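Local coordinates for protein cadherin-23 (Mus musculus, PDB 5UZ8) that probably serves as a calcium-dependent adhesion protein in hearing, built from serial cadherin repeats whose junctions bind calcium ions, at residues 221-226 with 258-263. Residues are numbered along the deposited sequence; the frame is centred on the assembly and turned at random.
Sequences PQFSKP and LTYSLE
Pro-221 lays the CB-CG edge of its ring against a single methyl of Leu-258: CG of the proline lies 3.6 Å from CD2 of the leucine, and CB of Pro-221 follows at 3.9 Å from the same CD2. Leucine suits the place because its branched end can present a methyl to the proline ring; its side chain also touches Asp-249. A proline fits because its compact ring offers an apolar surface while stiffening the chain; the side chain of Pro-221 lies about 5 Å from a bound calcium ion, and Ala-297, Leu-305 and Asp-249 also touch its ring. Two residues further along each segment, Phe-223 and Tyr-260 make the second apolar pair. CE1 of Tyr-260 approaches the CE1-CZ end of the Phe-223 ring at a slant, 4.2 Å from both atoms, while CZ of Phe-223 sits at the tyrosine's edge, close to its plane. Both aromatic side chains have CG anti to their own carbonyl carbon (chi1 -65° in Phe-223, -61° in Tyr-260), a setting that brings the ring ends together although neither CB points straight at the other segment.

The fold is the Greek-key beta-sandwich of a cadherin repeat. Residues 221-223 run beside the segment around Thr-248, to which the backbone of Gln-222 is hydrogen-bonded, and Tyr-260 extends from the edge strand 259-263 to meet Phe-223 in a partly buried contact. Tyrosine fits its buried position by combining an apolar ring with a hydroxyl hydrogen-bonded to the backbone N of Ala-247. Phe-223, whose ring also touches Ala-247 and Ala-297, contributes hydrocarbon alone.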
loop_
_atom_site.group_PDB
_atom_site.type_symbol
_atom_site.label_atom_id
_atom_site.label_comp_id
_atom_site.label_asym_id
_atom_site.label_seq_id
_atom_site.Cartn_x
_atom_site.Cartn_y
_atom_site.Cartn_z
ATOM N N PRO A 221 -26.369 -24.795 8.592
ATOM C CA PRO A 221 -27.008 -25.516 7.489
ATOM C C PRO A 221 -28.489 -25.166 7.344
ATOM O O PRO A 221 -29.157 -24.926 8.358
ATOM C CB PRO A 221 -26.856 -26.966 7.901
ATOM C CG PRO A 221 -25.662 -26.978 8.794
ATOM C CD PRO A 221 -25.735 -25.705 9.564
ATOM N N GLN A 222 -28.971 -25.082 6.111
ATOM C CA GLN A 222 -30.374 -24.733 5.830
ATOM C C GLN A 222 -30.937 -25.700 4.864
ATOM O O GLN A 222 -30.284 -26.010 3.854
ATOM C CB GLN A 222 -30.548 -23.423 5.004
ATOM C CG GLN A 222 -30.075 -22.169 5.563
ATOM C CD GLN A 222 -30.357 -21.037 4.569
ATOM O OE1 GLN A 222 -29.523 -20.719 3.694
ATOM N NE2 GLN A 222 -31.552 -20.478 4.660
ATOM N N PHE A 223 -32.188 -26.076 5.104
ATOM C CA PHE A 223 -33.029 -26.653 4.050
ATOM C C PHE A 223 -33.889 -25.574 3.350
ATOM O O PHE A 223 -34.171 -24.495 3.896
ATOM C CB PHE A 223 -33.908 -27.736 4.656
ATOM C CG PHE A 223 -33.141 -28.917 5.184
ATOM C CD1 PHE A 223 -32.856 -30.004 4.364
ATOM C CD2 PHE A 223 -32.702 -28.952 6.493
ATOM C CE1 PHE A 223 -32.170 -31.109 4.851
ATOM C CE2 PHE A 223 -32.011 -30.057 6.998
ATOM C CZ PHE A 223 -31.736 -31.131 6.169
ATOM N N SER A 224 -34.349 -25.900 2.151
ATOM C CA SER A 224 -35.080 -24.941 1.308
ATOM C C SER A 224 -36.465 -24.572 1.836
ATOM O O SER A 224 -36.967 -23.482 1.561
ATOM C CB SER A 224 -35.229 -25.502 -0.101
ATOM O OG SER A 224 -36.031 -26.667 -0.085
ATOM N N LYS A 225 -37.084 -25.486 2.584
ATOM C CA LYS A 225 -38.372 -25.219 3.198
ATOM C C LYS A 225 -38.520 -26.036 4.478
ATOM O O LYS A 225 -37.763 -26.966 4.690
ATOM C CB LYS A 225 -39.490 -25.535 2.187
ATOM C CG LYS A 225 -39.509 -26.970 1.698
ATOM C CD LYS A 225 -40.535 -27.179 0.600
ATOM C CE LYS A 225 -40.450 -28.594 0.075
ATOM N NZ LYS A 225 -41.568 -28.921 -0.837
ATOM N N PRO A 226 -39.483 -25.672 5.334
ATOM C CA PRO A 226 -39.622 -26.319 6.619
ATOM C C PRO A 226 -40.373 -27.655 6.626
ATOM O O PRO A 226 -40.384 -28.329 7.666
ATOM C CB PRO A 226 -40.372 -25.268 7.454
ATOM C CG PRO A 226 -41.232 -24.553 6.451
ATOM C CD PRO A 226 -40.374 -24.496 5.213
ATOM N N LEU A 258 -21.435 -31.350 5.313
ATOM C CA LEU A 258 -22.667 -31.662 6.039
ATOM C C LEU A 258 -22.868 -33.140 6.230
ATOM O O LEU A 258 -22.590 -33.940 5.318
ATOM C CB LEU A 258 -23.871 -31.112 5.273
ATOM C CG LEU A 258 -23.863 -29.618 5.000
ATOM C CD1 LEU A 258 -25.067 -29.194 4.161
ATOM C CD2 LEU A 258 -23.810 -28.846 6.305
ATOM N N THR A 259 -23.372 -33.509 7.398
ATOM C CA THR A 259 -23.760 -34.870 7.642
ATOM C C THR A 259 -25.226 -34.871 8.075
ATOM O O THR A 259 -25.665 -34.003 8.848
ATOM C CB THR A 259 -22.837 -35.565 8.662
ATOM O OG1 THR A 259 -22.736 -34.782 9.831
ATOM C CG2 THR A 259 -21.440 -35.687 8.122
ATOM N N TYR A 260 -25.985 -35.840 7.570
ATOM C CA TYR A 260 -27.439 -35.945 7.829
ATOM C C TYR A 260 -27.764 -36.990 8.883
ATOM O O TYR A 260 -27.121 -38.033 8.973
ATOM C CB TYR A 260 -28.171 -36.320 6.549
ATOM C CG TYR A 260 -27.980 -35.298 5.479
ATOM C CD1 TYR A 260 -28.789 -34.169 5.417
ATOM C CD2 TYR A 260 -26.954 -35.420 4.550
ATOM C CE1 TYR A 260 -28.595 -33.214 4.424
ATOM C CE2 TYR A 260 -26.741 -34.452 3.574
ATOM C CZ TYR A 260 -27.567 -33.350 3.522
ATOM O OH TYR A 260 -27.363 -32.371 2.550
ATOM N N SER A 261 -28.790 -36.714 9.674
ATOM C CA SER A 261 -29.291 -37.659 10.638
ATOM C C SER A 261 -30.802 -37.464 10.723
ATOM O O SER A 261 -31.343 -36.468 10.193
ATOM C CB SER A 261 -28.621 -37.451 11.995
ATOM O OG SER A 261 -28.820 -36.119 12.455
ATOM N N LEU A 262 -31.466 -38.439 11.326
ATOM C CA LEU A 262 -32.891 -38.361 11.643
ATOM C C LEU A 262 -33.124 -38.304 13.148
ATOM O O LEU A 262 -32.378 -38.915 13.934
ATOM C CB LEU A 262 -33.622 -39.593 11.132
ATOM C CG LEU A 262 -33.489 -39.837 9.644
ATOM C CD1 LEU A 262 -34.229 -41.103 9.226
ATOM C CD2 LEU A 262 -33.976 -38.629 8.855
ATOM N N GLU A 263 -34.206 -37.628 13.518
ATOM C CA GLU A 263 -34.635 -37.480 14.919
ATOM C C GLU A 263 -36.132 -37.665 15.042
ATOM O O GLU A 263 -36.880 -37.605 14.048
ATOM C CB GLU A 263 -34.241 -36.089 15.455
ATOM C CG GLU A 263 -32.829 -35.994 15.962
ATOM C CD GLU A 263 -32.465 -34.585 16.423
ATOM O OE1 GLU A 263 -33.366 -33.724 16.551
ATOM O OE2 GLU A 263 -31.276 -34.339 16.640
#